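Local atomic coordinates of TarM (Staphylococcus aureus subsp. aureus 21178, PDB entry 4X7R), a protein that belongs to the GT-B clan of glycosyltransferases and, in this model, binds uridine-5'-diphosphate and a sulfated glycan. Residues A[228-231]-A[232-235]; A[201-204]-A[205-208]; A[261-264]-A[265-268]; A[17-20]-A[21-24]; A[207-210]-A[211-215]. The protein carries 1 engineered substitution. All blocks are in the same frame, centred on the assembly; numbering follows the deposited sequence.

Contact 1 (A[228-231]-A[232-235]); sequences PGSF and PKMF. With SUS (2-deoxy-3,6-di-O-sulfo-2-(sulfoamino)-alpha-D-glucopyranose), chain C.
Phe231 meets Met234 and Phe235 of the next turn at the start of the short helix 231-235, which follows strand 221-225 of the parallel Rossmann-like sheet in this GT-B protein. The methyl CE of Met234 lies 3.5 Å from CE1 of Phe231, approaching the ring obliquely. Across CZ, CE2 of Phe231 lies 3.7 Å from CB of Phe235. The two phenyl planes are turned by only 20°, but they are slid so far apart that the rings barely overlap. The CG of Phe231 stands trans to its backbone N (chi1 -175°), which sends the ring along the helix toward these partners. In the backbone, Phe235 N donates to Phe231 O in a nearly straight bond of 2.8 Å. The aromatic pair is covered by helix 264-271, through Ile269 and Tyr268.

The polar side chains Ser230 and Lys233 turn to the bound glycan. Lys233 runs almost fully extended past Ser230 until its last torsion bends, and NZ donates to the N-sulfo O2S of the sugar SUS while also forming a salt bridge with IDS. One water accepts from Lys233 NZ and donates to Ser230 OG, so both side chains are tied to the same solvent molecule. Gly229 packs directly on the 3-O-sulfate of SUS, its CA 3.0 Å from O7S.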
# COMPACT_ATOMS: atom_id res chain seq x y z
N PRO A 228 3.84 -0.07 -9.47
CA PRO A 228 4.47 0.46 -10.71
C PRO A 228 5.98 0.64 -10.66
O PRO A 228 6.68 0.37 -11.65
CB PRO A 228 3.73 1.79 -10.95
CG PRO A 228 3.16 2.17 -9.60
CD PRO A 228 2.83 0.86 -8.93
N GLY A 229 6.50 1.09 -9.51
CA GLY A 229 7.93 1.27 -9.34
C GLY A 229 8.68 -0.05 -9.35
O GLY A 229 9.89 -0.08 -9.57
N SER A 230 7.95 -1.18 -9.12
CA SER A 230 8.52 -2.53 -9.13
C SER A 230 8.62 -3.15 -10.52
O SER A 230 9.23 -4.20 -10.65
CB SER A 230 7.72 -3.47 -8.22
OG SER A 230 8.22 -3.28 -6.91
N PHE A 231 8.03 -2.50 -11.55
CA PHE A 231 8.03 -3.04 -12.92
C PHE A 231 9.40 -3.45 -13.44
O PHE A 231 9.47 -4.56 -13.98
CB PHE A 231 7.27 -2.14 -13.91
CG PHE A 231 7.13 -2.71 -15.30
CD1 PHE A 231 6.09 -3.57 -15.62
CD2 PHE A 231 8.02 -2.33 -16.31
CE1 PHE A 231 5.94 -4.05 -16.92
CE2 PHE A 231 7.87 -2.82 -17.61
CZ PHE A 231 6.84 -3.68 -17.91
N PRO A 232 10.49 -2.64 -13.27
CA PRO A 232 11.83 -3.10 -13.74
C PRO A 232 12.31 -4.43 -13.15
O PRO A 232 13.00 -5.15 -13.85
CB PRO A 232 12.77 -1.95 -13.36
CG PRO A 232 11.86 -0.73 -13.27
CD PRO A 232 10.58 -1.28 -12.68
N LYS A 233 11.93 -4.78 -11.91
CA LYS A 233 12.32 -6.08 -11.32
C LYS A 233 11.79 -7.23 -12.13
O LYS A 233 12.56 -8.14 -12.44
CB LYS A 233 11.89 -6.20 -9.85
CG LYS A 233 12.52 -5.12 -8.99
CD LYS A 233 11.88 -5.05 -7.65
CE LYS A 233 12.65 -4.14 -6.75
NZ LYS A 233 12.07 -2.77 -6.74
N MET A 234 10.49 -7.16 -12.54
CA MET A 234 9.87 -8.19 -13.36
C MET A 234 10.40 -8.09 -14.79
O MET A 234 10.77 -9.11 -15.38
CB MET A 234 8.32 -8.04 -13.37
CG MET A 234 7.60 -9.07 -14.28
SD MET A 234 5.84 -8.75 -14.51
CE MET A 234 5.88 -7.24 -15.52
N PHE A 235 10.38 -6.88 -15.36
CA PHE A 235 10.80 -6.63 -16.74
C PHE A 235 12.22 -7.15 -17.07
O PHE A 235 12.41 -7.79 -18.09
CB PHE A 235 10.65 -5.14 -17.11
CG PHE A 235 10.75 -4.87 -18.60
CD1 PHE A 235 9.82 -5.40 -19.49
CD2 PHE A 235 11.77 -4.07 -19.10
CE1 PHE A 235 9.92 -5.16 -20.86
CE2 PHE A 235 11.84 -3.80 -20.48
CZ PHE A 235 10.92 -4.35 -21.35
N2 SUS C . 12.01 -0.02 -4.27
C1 SUS C . 12.34 2.05 -2.97
S1 SUS C . 12.47 -1.44 -3.34
C2 SUS C . 11.36 0.96 -3.37
S2 SUS C . 8.77 4.48 0.54
C3 SUS C . 10.11 1.58 -4.03
O3 SUS C . 9.13 0.57 -4.32
S3 SUS C . 8.80 0.26 -5.78
C4 SUS C . 9.48 2.70 -3.18
O4 SUS C . 8.52 3.31 -4.01
C5 SUS C . 10.58 3.72 -2.72
O5 SUS C . 11.68 3.00 -2.09
C6 SUS C . 10.11 4.70 -1.65
O6 SUS C . 9.68 3.93 -0.54
O1S SUS C . 11.21 -2.16 -2.87
O2S SUS C . 13.31 -2.31 -4.27
O3S SUS C . 13.30 -1.03 -2.11
O4S SUS C . 8.32 3.31 1.42
O5S SUS C . 9.56 5.51 1.36
O6S SUS C . 7.54 5.15 -0.09
O7S SUS C . 8.35 1.56 -6.42
O8S SUS C . 7.67 -0.77 -5.89
O9S SUS C . 10.03 -0.26 -6.50
O HOH W 1 12.07 -1.37 -9.37
O HOH W 2 9.95 -2.58 -5.10

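Contact 2 (A[201-204]-A[205-208]); sequences KNNL and ALCV. With ZDO (methyl 2-deoxy-6-O-sulfo-2-(sulfoamino)-alpha-D-glucopyranoside), chain B; IDS (2-O-sulfo-alpha-L-idopyranuronic acid), chain D; SUS (2-deoxy-3,6-di-O-sulfo-2-(sulfoamino)-alpha-D-glucopyranose), chain C.
Asn202 caps the helix that begins at Asn203: its OD1 accepts from Ala205 N at 3.1 Å, with the donor tilted 18° from the amide plane. With chi1 at 54°, CG is tucked between the backbone N and the carbonyl carbon, which turns the amide back over the first helical turn. Backbone bonds then take over, Leu206 N to Asn202 O, Cys207 N to Asn203 O and Val208 N to Leu204 O.

Apolar contact is lighter. Leu204 and Val208 run side by side, with CD1 of Leu204 4.0 Å from CG2 of Val208, and Leu204 also packs on Pro232 of helix 231-235.

The amides of Asn202 and Asn203 face the glycan. Asn202 ND2 lies 3.3 Å from OS2 of ZDO. Asn203 ND2 donates to O2S of the IDS sulfate at 2.8 Å, and O2S of SUS lies equally near; OD1 of the same amide is in van der Waals contact with methyl CD2 of Leu206. A neutral amide near the positive end of the helix dipole thus meets sulfo oxygens and, beside the charged Lys233, probably helps to stabilise the anionic groups.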
# COMPACT_ATOMS: atom_id res chain seq x y z
N LYS A 201 25.28 -5.74 -8.23
CA LYS A 201 25.66 -4.32 -8.39
C LYS A 201 24.79 -3.33 -7.66
O LYS A 201 25.25 -2.25 -7.30
CB LYS A 201 25.89 -3.93 -9.87
CG LYS A 201 24.64 -3.83 -10.72
CD LYS A 201 24.99 -3.62 -12.19
CE LYS A 201 24.92 -4.92 -12.94
NZ LYS A 201 25.52 -4.81 -14.30
N ASN A 202 23.52 -3.70 -7.43
CA ASN A 202 22.52 -2.86 -6.74
C ASN A 202 21.31 -3.71 -6.36
O ASN A 202 21.30 -4.91 -6.62
CB ASN A 202 22.13 -1.62 -7.61
CG ASN A 202 21.67 -1.97 -9.02
OD1 ASN A 202 21.22 -3.08 -9.31
ND2 ASN A 202 21.84 -1.05 -9.94
N ASN A 203 20.32 -3.12 -5.69
CA ASN A 203 19.09 -3.79 -5.23
C ASN A 203 18.24 -4.38 -6.37
O ASN A 203 17.69 -5.47 -6.22
CB ASN A 203 18.24 -2.84 -4.38
CG ASN A 203 17.15 -3.54 -3.65
OD1 ASN A 203 17.39 -4.45 -2.85
ND2 ASN A 203 15.93 -3.20 -3.98
N LEU A 204 18.16 -3.69 -7.51
CA LEU A 204 17.39 -4.18 -8.66
C LEU A 204 18.00 -5.48 -9.15
O LEU A 204 17.26 -6.43 -9.33
CB LEU A 204 17.34 -3.10 -9.77
CG LEU A 204 16.86 -3.49 -11.17
CD1 LEU A 204 15.36 -3.87 -11.15
CD2 LEU A 204 17.12 -2.34 -12.15
N ALA A 205 19.34 -5.56 -9.27
CA ALA A 205 20.06 -6.79 -9.65
C ALA A 205 19.75 -7.92 -8.67
O ALA A 205 19.54 -9.05 -9.10
CB ALA A 205 21.58 -6.55 -9.70
N LEU A 206 19.76 -7.64 -7.35
CA LEU A 206 19.46 -8.64 -6.32
C LEU A 206 18.02 -9.15 -6.52
O LEU A 206 17.79 -10.36 -6.59
CB LEU A 206 19.62 -8.01 -4.90
CG LEU A 206 19.14 -8.87 -3.71
CD1 LEU A 206 20.11 -9.98 -3.43
CD2 LEU A 206 18.92 -8.04 -2.45
N CYS A 207 17.05 -8.20 -6.66
CA CYS A 207 15.63 -8.54 -6.87
C CYS A 207 15.36 -9.28 -8.15
O CYS A 207 14.56 -10.20 -8.14
CB CYS A 207 14.76 -7.30 -6.74
SG CYS A 207 14.76 -6.62 -5.07
N VAL A 208 16.09 -8.97 -9.22
CA VAL A 208 15.97 -9.69 -10.49
C VAL A 208 16.45 -11.14 -10.30
O VAL A 208 15.77 -12.07 -10.73
CB VAL A 208 16.69 -8.96 -11.64
CG1 VAL A 208 16.92 -9.88 -12.84
CG2 VAL A 208 15.92 -7.70 -12.05
C1 ZDO B . 18.89 6.68 -8.80
C1M ZDO B . 21.22 6.21 -9.02
C2 ZDO B . 17.84 7.30 -7.86
C3 ZDO B . 17.31 6.26 -6.88
C4 ZDO B . 16.81 4.95 -7.57
C5 ZDO B . 17.89 4.44 -8.58
C6 ZDO B . 17.38 3.28 -9.45
O1 ZDO B . 20.13 6.40 -8.10
N2 ZDO B . 18.37 8.44 -7.11
S2 ZDO B . 18.02 9.98 -7.90
OSA ZDO B . 18.48 9.88 -9.36
OSB ZDO B . 18.77 11.05 -7.09
OSC ZDO B . 16.51 10.25 -7.86
O3 ZDO B . 16.29 6.86 -6.09
O4 ZDO B . 16.64 3.99 -6.51
O5 ZDO B . 18.30 5.53 -9.48
O6 ZDO B . 18.33 2.95 -10.48
S6 ZDO B . 19.50 1.97 -10.28
OS1 ZDO B . 20.56 2.23 -11.37
OS2 ZDO B . 18.99 0.53 -10.42
OS3 ZDO B . 20.17 2.15 -8.90
C1 IDS D . 15.42 3.22 -6.53
C2 IDS D . 15.56 2.08 -5.49
C3 IDS D . 15.24 2.56 -4.03
C4 IDS D . 13.99 3.45 -3.96
C5 IDS D . 14.04 4.57 -5.03
C6 IDS D . 12.78 5.45 -5.02
O2 IDS D . 14.71 0.97 -5.89
O3 IDS D . 16.34 3.29 -3.45
O4 IDS D . 12.83 2.66 -4.19
O5 IDS D . 14.17 3.94 -6.33
O6A IDS D . 12.06 5.41 -6.05
O6B IDS D . 12.55 6.12 -3.98
S IDS D . 15.23 -0.21 -6.73
O1S IDS D . 16.06 0.23 -7.94
O2S IDS D . 16.08 -1.10 -5.83
O3S IDS D . 14.04 -1.00 -7.28
N2 SUS C . 12.01 -0.02 -4.27
C1 SUS C . 12.34 2.05 -2.97
S1 SUS C . 12.47 -1.44 -3.34
C2 SUS C . 11.36 0.96 -3.37
S2 SUS C . 8.77 4.48 0.54
C3 SUS C . 10.11 1.58 -4.03
O3 SUS C . 9.13 0.57 -4.32
S3 SUS C . 8.80 0.26 -5.78
C4 SUS C . 9.48 2.70 -3.18
O4 SUS C . 8.52 3.31 -4.01
C5 SUS C . 10.58 3.72 -2.72
O5 SUS C . 11.68 3.00 -2.09
C6 SUS C . 10.11 4.70 -1.65
O6 SUS C . 9.68 3.93 -0.54
O1S SUS C . 11.21 -2.16 -2.87
O2S SUS C . 13.31 -2.31 -4.27
O3S SUS C . 13.30 -1.03 -2.11
O4S SUS C . 8.32 3.31 1.42
O5S SUS C . 9.56 5.51 1.36
O6S SUS C . 7.54 5.15 -0.09
O7S SUS C . 8.35 1.56 -6.42
O8S SUS C . 7.67 -0.77 -5.89
O9S SUS C . 10.03 -0.26 -6.50

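Contact 3 (A[261-264]-A[265-268]); sequences AFKK and SEKY
Lys263, at the N-cap position of helix 264-271, lies alongside Glu266 with both side chains pointing the same way. Its CB is 3.3 Å from OE1 of Glu266. CG passes that oxygen at 4.2 Å, and CD comes back to 3.8 Å from the same OE1, so the aliphatic part of the lysine flanks the carboxylate. Beyond CD the chain bends at chi4 (114°) and NZ leaves Glu266, ending 6.0 Å from OE1. There it donates to Asn251 O and Asn255 OD1. Glu266 comes to meet the lysine by folding at chi2 (75°).

In the backbone, Lys267 N donates to Lys263 O at 3.0 Å and Tyr268 N to Lys264 O, which starts the helical bonding. CD of Lys267 touches CB of Phe262 at 4.0 Å, while the Phe262 ring meets His252, His253 and Phe294. The contact thus forms the N-terminal end of helix 264-271, reached by the long loop after strand 243-247; Pro228 packs against Ser265 and Glu266, and the helix lies beside helix 231-235.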
# COMPACT_ATOMS: atom_id res chain seq x y z
N ALA A 261 1.45 16.13 -18.65
CA ALA A 261 2.51 15.16 -18.31
C ALA A 261 1.98 13.79 -17.84
O ALA A 261 0.92 13.70 -17.21
CB ALA A 261 3.43 15.75 -17.24
N PHE A 262 2.75 12.73 -18.10
CA PHE A 262 2.44 11.36 -17.68
C PHE A 262 3.30 10.98 -16.50
O PHE A 262 4.43 11.43 -16.42
CB PHE A 262 2.69 10.39 -18.85
CG PHE A 262 1.75 10.63 -20.00
CD1 PHE A 262 0.37 10.43 -19.84
CD2 PHE A 262 2.22 11.09 -21.22
CE1 PHE A 262 -0.50 10.69 -20.89
CE2 PHE A 262 1.33 11.34 -22.27
CZ PHE A 262 -0.02 11.14 -22.09
N LYS A 263 2.77 10.15 -15.58
CA LYS A 263 3.53 9.66 -14.42
C LYS A 263 4.68 8.81 -14.97
O LYS A 263 4.46 8.03 -15.89
CB LYS A 263 2.64 8.81 -13.49
CG LYS A 263 1.50 9.57 -12.83
CD LYS A 263 0.69 8.69 -11.92
CE LYS A 263 -0.09 9.49 -10.91
NZ LYS A 263 -1.57 9.40 -11.10
N LYS A 264 5.90 9.01 -14.47
CA LYS A 264 7.09 8.30 -14.95
C LYS A 264 7.02 6.78 -14.91
O LYS A 264 7.29 6.16 -15.93
CB LYS A 264 8.40 8.82 -14.34
CG LYS A 264 9.21 9.63 -15.36
CD LYS A 264 9.09 11.16 -15.22
CE LYS A 264 8.08 11.78 -16.17
NZ LYS A 264 7.76 13.17 -15.77
N SER A 265 6.64 6.18 -13.78
CA SER A 265 6.56 4.71 -13.63
C SER A 265 5.57 4.10 -14.60
O SER A 265 5.94 3.23 -15.39
CB SER A 265 6.19 4.31 -12.21
OG SER A 265 7.10 4.84 -11.26
N GLU A 266 4.31 4.62 -14.60
CA GLU A 266 3.23 4.16 -15.49
C GLU A 266 3.58 4.35 -16.96
O GLU A 266 3.26 3.48 -17.75
CB GLU A 266 1.88 4.82 -15.13
CG GLU A 266 1.29 4.28 -13.84
CD GLU A 266 1.90 4.74 -12.52
OE1 GLU A 266 2.80 5.61 -12.55
OE2 GLU A 266 1.47 4.25 -11.46
N LYS A 267 4.32 5.42 -17.30
CA LYS A 267 4.71 5.70 -18.70
C LYS A 267 5.65 4.61 -19.22
O LYS A 267 5.52 4.16 -20.37
CB LYS A 267 5.36 7.08 -18.82
CG LYS A 267 5.79 7.47 -20.24
CD LYS A 267 6.16 8.95 -20.31
CE LYS A 267 6.97 9.27 -21.53
NZ LYS A 267 8.42 8.99 -21.33
N TYR A 268 6.59 4.18 -18.36
CA TYR A 268 7.53 3.11 -18.67
C TYR A 268 6.83 1.75 -18.86
O TYR A 268 7.18 0.99 -19.76
CB TYR A 268 8.63 3.05 -17.59
CG TYR A 268 9.74 2.08 -17.92
CD1 TYR A 268 10.68 2.37 -18.91
CD2 TYR A 268 9.86 0.87 -17.24
CE1 TYR A 268 11.70 1.47 -19.22
CE2 TYR A 268 10.88 -0.03 -17.53
CZ TYR A 268 11.80 0.28 -18.52
OH TYR A 268 12.79 -0.63 -18.81

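Contact 4 (A[17-20]-A[21-24]); sequences GMTS and SMFN. With UDP (uridine-5'-diphosphate), chain E; SGN (2-deoxy-6-O-sulfo-2-(sulfoamino)-alpha-D-glucopyranose), chain F; 3YW ((2S)-2,3-dihydroxypropyl 2-acetamido-2-deoxy-alpha-D-glucopyranoside), chain G.
Ser21 turns its hydroxyl back along helix 17-31 to Met18 O, donating from OG at 2.9 Å. With chi1 at 79°, OG sits between its own backbone N and carbonyl carbon, where it can reach back to that oxygen. Met22 N reaches the same atom, and both donors come from one face of the carbonyl plane. CG of Met22 lies 3.2 Å from Met18 O, while the two methionine side chains graze at 4.5 Å between CG of Met18 and SD of Met22. Phe23 lays one ring face over Thr19 O, its CG 3.3 Å away.

Gly17, Met18, Thr19 and Ser20 supply the ligand contacts of the first turn. Gly17 N donates to O2B of UDP at 2.8 Å, Ser20 OG to its O3', and the N-H groups of Met18 and Thr19 to the 6-O-sulfate of SGN (O4S and O6S). CB of Met18 packs against C4A of 3YW. With a phosphate and a sulfate held by backbone N-H groups of its opening turn, this helix of the strand 3-7, helix 17-31, strand 36-40 crossover probably stabilises both anions through its positive N-terminal end.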
# COMPACT_ATOMS: atom_id res chain seq x y z
N GLY A 17 -6.27 0.79 -1.61
CA GLY A 17 -6.84 -0.04 -2.66
C GLY A 17 -5.95 -0.98 -3.41
O GLY A 17 -6.42 -2.03 -3.82
N MET A 18 -4.69 -0.61 -3.66
CA MET A 18 -3.82 -1.48 -4.44
C MET A 18 -3.60 -2.81 -3.78
O MET A 18 -3.75 -3.83 -4.44
CB MET A 18 -2.48 -0.81 -4.84
CG MET A 18 -1.43 -1.79 -5.43
SD MET A 18 0.04 -1.01 -6.12
CE MET A 18 0.81 -0.36 -4.60
N THR A 19 -3.25 -2.83 -2.47
CA THR A 19 -3.03 -4.11 -1.78
C THR A 19 -4.33 -4.80 -1.51
O THR A 19 -4.41 -6.01 -1.61
CB THR A 19 -2.06 -4.02 -0.59
OG1 THR A 19 -2.57 -3.06 0.33
CG2 THR A 19 -0.65 -3.65 -1.01
N SER A 20 -5.37 -4.02 -1.21
CA SER A 20 -6.73 -4.52 -1.02
C SER A 20 -7.14 -5.33 -2.29
O SER A 20 -7.58 -6.46 -2.18
CB SER A 20 -7.69 -3.35 -0.79
OG SER A 20 -9.03 -3.74 -0.56
N SER A 21 -6.90 -4.79 -3.51
CA SER A 21 -7.24 -5.51 -4.74
C SER A 21 -6.38 -6.75 -4.95
O SER A 21 -6.86 -7.73 -5.49
CB SER A 21 -7.19 -4.59 -5.95
OG SER A 21 -5.87 -4.36 -6.41
N MET A 22 -5.09 -6.71 -4.53
CA MET A 22 -4.20 -7.86 -4.64
C MET A 22 -4.70 -8.99 -3.75
O MET A 22 -4.71 -10.14 -4.19
CB MET A 22 -2.76 -7.48 -4.26
CG MET A 22 -2.13 -6.49 -5.21
SD MET A 22 -0.44 -6.07 -4.70
CE MET A 22 0.40 -7.59 -5.18
N PHE A 23 -5.11 -8.67 -2.51
CA PHE A 23 -5.63 -9.64 -1.54
C PHE A 23 -6.92 -10.33 -2.04
O PHE A 23 -7.10 -11.54 -1.86
CB PHE A 23 -5.92 -8.95 -0.18
CG PHE A 23 -4.74 -8.46 0.62
CD1 PHE A 23 -3.53 -9.15 0.62
CD2 PHE A 23 -4.84 -7.32 1.42
CE1 PHE A 23 -2.44 -8.70 1.37
CE2 PHE A 23 -3.75 -6.88 2.18
CZ PHE A 23 -2.56 -7.57 2.15
N ASN A 24 -7.83 -9.53 -2.64
CA ASN A 24 -9.08 -10.06 -3.16
C ASN A 24 -8.82 -10.85 -4.43
O ASN A 24 -9.43 -11.90 -4.61
CB ASN A 24 -10.13 -8.95 -3.39
CG ASN A 24 -11.50 -9.53 -3.60
OD1 ASN A 24 -11.92 -10.42 -2.87
ND2 ASN A 24 -12.23 -9.05 -4.60
N1 UDP E . -9.53 1.31 3.43
C2 UDP E . -9.81 0.67 4.62
N3 UDP E . -9.84 1.48 5.73
C4 UDP E . -9.59 2.83 5.78
C5 UDP E . -9.25 3.43 4.51
C6 UDP E . -9.23 2.67 3.40
O2 UDP E . -10.03 -0.54 4.69
O4 UDP E . -9.70 3.43 6.86
C1' UDP E . -9.68 0.51 2.19
C2' UDP E . -11.06 0.61 1.55
O2' UDP E . -11.96 -0.33 2.13
C3' UDP E . -10.75 0.26 0.09
C4' UDP E . -9.35 0.83 -0.10
O4' UDP E . -8.77 0.98 1.22
O3' UDP E . -10.83 -1.12 -0.26
C5' UDP E . -9.30 2.15 -0.84
O5' UDP E . -9.55 1.84 -2.23
PA UDP E . -9.72 2.93 -3.40
O1A UDP E . -9.65 2.23 -4.71
O2A UDP E . -11.07 3.63 -3.23
O3A UDP E . -8.56 3.97 -3.27
PB UDP E . -6.97 3.83 -3.16
O1B UDP E . -6.50 2.67 -4.01
O2B UDP E . -6.56 3.59 -1.70
O3B UDP E . -6.33 5.10 -3.68
C1 SGN F . 2.12 4.47 -2.87
C2 SGN F . 1.32 5.59 -2.15
C3 SGN F . 0.92 5.18 -0.70
C4 SGN F . 0.32 3.76 -0.64
C5 SGN F . 1.17 2.75 -1.43
C6 SGN F . 0.53 1.36 -1.44
N2 SGN F . 2.08 6.85 -2.16
O3 SGN F . -0.04 6.11 -0.16
O4 SGN F . 0.19 3.33 0.73
O5 SGN F . 1.40 3.20 -2.82
O6 SGN F . -0.76 1.47 -2.02
S1 SGN F . 1.46 7.96 -3.33
O1S SGN F . 0.05 8.39 -2.92
O2S SGN F . 1.43 7.32 -4.73
O3S SGN F . 2.41 9.17 -3.33
S2 SGN F . -2.00 1.05 -1.25
O4S SGN F . -3.21 1.54 -2.05
O5S SGN F . -2.05 1.65 0.16
O6S SGN F . -1.96 -0.47 -1.16
O3A 3YW G . -0.24 4.29 -6.29
C4A 3YW G . -3.30 2.27 -5.57
C5A 3YW G . -2.40 3.47 -5.64
O5 3YW G . -5.71 1.03 -7.03
C6A 3YW G . -1.09 3.16 -6.32
C5 3YW G . -7.07 0.72 -6.69
C6 3YW G . -7.23 -0.77 -6.86
C4 3YW G . -7.99 1.57 -7.56
O6 3YW G . -6.94 -1.19 -8.19
C3 3YW G . -7.80 3.03 -7.18
O4 3YW G . -9.35 1.20 -7.33
O3 3YW G . -8.62 3.89 -7.97
O7 3YW G . -5.72 5.93 -8.36
C7 3YW G . -5.89 5.85 -7.15
C8 3YW G . -5.86 7.06 -6.26
N2 3YW G . -6.12 4.69 -6.54
C2 3YW G . -6.33 3.44 -7.25
C1 3YW G . -5.31 2.38 -6.81
O1 3YW G . -4.70 2.59 -5.57
O2 3YW G . -2.16 3.95 -4.32

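Contact 5 (A[207-210]-A[211-215]); sequences CVYY and LEKLI
Tyr209 and Tyr210 both carry CG trans to the backbone N (chi1 168° and 166°), which leans each ring along helix 203-214 toward the residue four places on. This is plain i to i+4 packing on a helix of the GT-B fold that lies against the parallel sheet through strands 3-7 and 36-40. Tyr209 and Lys213 run side by side in the same direction: CD of Lys213 is 3.7 Å from CZ of Tyr209, and CE lies 3.6 Å from OH, so the lysine's aliphatic part follows the phenol. Tyr210 pairs with Leu214 likewise, with Leu214 CD2 3.9 Å from Tyr210 OH. The Tyr210 ring also meets that of Tyr72, planes at about 50°, while Leu211 and Leu214 turn to Val39 of the sheet.

Glu212 crosses over Val208 at a slant, its OE2 3.6 Å from CG1 of that valine. The same carboxylate oxygen accepts from Asn238 N, which fixes its position. Backbone bonds run from Leu211 N to Cys207 O and onward along the helix. Lys213 N donates chiefly to Tyr209 O, at 3.0 Å, and only weakly to Tyr210 O, which takes a shorter bond of 2.7 Å from Leu214 N.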
# COMPACT_ATOMS: atom_id res chain seq x y z
N CYS A 207 17.05 -8.20 -6.66
CA CYS A 207 15.63 -8.54 -6.87
C CYS A 207 15.36 -9.28 -8.15
O CYS A 207 14.56 -10.20 -8.14
CB CYS A 207 14.76 -7.30 -6.74
SG CYS A 207 14.76 -6.62 -5.07
N VAL A 208 16.09 -8.97 -9.22
CA VAL A 208 15.97 -9.69 -10.49
C VAL A 208 16.45 -11.14 -10.30
O VAL A 208 15.77 -12.07 -10.73
CB VAL A 208 16.69 -8.96 -11.64
CG1 VAL A 208 16.92 -9.88 -12.84
CG2 VAL A 208 15.92 -7.70 -12.05
N TYR A 209 17.61 -11.33 -9.62
CA TYR A 209 18.15 -12.66 -9.34
C TYR A 209 17.13 -13.46 -8.54
O TYR A 209 16.84 -14.60 -8.88
CB TYR A 209 19.48 -12.55 -8.57
CG TYR A 209 19.97 -13.86 -7.99
CD1 TYR A 209 20.63 -14.80 -8.79
CD2 TYR A 209 19.83 -14.14 -6.63
CE1 TYR A 209 21.13 -15.99 -8.24
CE2 TYR A 209 20.29 -15.34 -6.09
CZ TYR A 209 20.95 -16.25 -6.89
OH TYR A 209 21.37 -17.44 -6.34
N TYR A 210 16.60 -12.85 -7.47
CA TYR A 210 15.63 -13.44 -6.56
C TYR A 210 14.40 -14.01 -7.30
O TYR A 210 14.05 -15.17 -7.08
CB TYR A 210 15.23 -12.42 -5.47
CG TYR A 210 14.00 -12.83 -4.69
CD1 TYR A 210 13.99 -14.01 -3.93
CD2 TYR A 210 12.86 -12.03 -4.66
CE1 TYR A 210 12.87 -14.38 -3.20
CE2 TYR A 210 11.74 -12.39 -3.92
CZ TYR A 210 11.75 -13.57 -3.19
OH TYR A 210 10.69 -13.93 -2.42
N LEU A 211 13.80 -13.21 -8.21
CA LEU A 211 12.66 -13.62 -9.03
C LEU A 211 13.00 -14.79 -9.95
O LEU A 211 12.14 -15.61 -10.20
CB LEU A 211 12.12 -12.45 -9.87
CG LEU A 211 11.46 -11.32 -9.09
CD1 LEU A 211 11.15 -10.15 -10.02
CD2 LEU A 211 10.18 -11.81 -8.37
N GLU A 212 14.24 -14.84 -10.46
CA GLU A 212 14.69 -15.93 -11.34
C GLU A 212 14.87 -17.22 -10.52
O GLU A 212 14.63 -18.30 -11.04
CB GLU A 212 15.99 -15.55 -12.05
CG GLU A 212 15.80 -14.46 -13.09
CD GLU A 212 17.06 -13.75 -13.55
OE1 GLU A 212 18.12 -13.91 -12.91
OE2 GLU A 212 16.96 -13.00 -14.54
N LYS A 213 15.23 -17.08 -9.23
CA LYS A 213 15.38 -18.19 -8.26
C LYS A 213 13.99 -18.66 -7.76
O LYS A 213 13.70 -19.85 -7.73
CB LYS A 213 16.27 -17.72 -7.07
CG LYS A 213 17.47 -18.61 -6.78
CD LYS A 213 18.42 -18.80 -7.96
CE LYS A 213 19.32 -20.00 -7.74
NZ LYS A 213 18.60 -21.31 -7.84
N LEU A 214 13.11 -17.70 -7.44
CA LEU A 214 11.76 -18.00 -6.96
C LEU A 214 10.84 -18.59 -8.02
O LEU A 214 10.11 -19.52 -7.71
CB LEU A 214 11.13 -16.72 -6.39
CG LEU A 214 9.77 -16.86 -5.70
CD1 LEU A 214 9.93 -17.56 -4.33
CD2 LEU A 214 9.09 -15.51 -5.56
N ILE A 215 10.81 -18.02 -9.22
CA ILE A 215 9.84 -18.37 -10.25
C ILE A 215 10.46 -19.19 -11.38
O ILE A 215 11.32 -18.69 -12.10
CB ILE A 215 9.13 -17.06 -10.75
CG1 ILE A 215 8.55 -16.23 -9.57
CG2 ILE A 215 8.07 -17.33 -11.83
CD1 ILE A 215 8.25 -14.72 -9.88

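From the N terminus, contact 4 comes first, on helix 17-31 between strands 3-7 and 36-40. Contacts 2 and 5 follow on helix 203-214 and share Cys207 and Val208, so one continues the other. Contact 1 follows strand 221-225, and contact 3 opens helix 264-271. Each joins consecutive residues, so none closes a long loop; contacts 2 and 5 overlap and the rest stand in series. In space, contact 1 lies between contacts 2 and 5 and contact 3, so that helix 231-235 joins helices 203-214 and 264-271. Contact 4 does not touch contact 1, though their nearest atoms are about 4 Å apart. Contacts 1, 2 and 4 all line the glycan pocket.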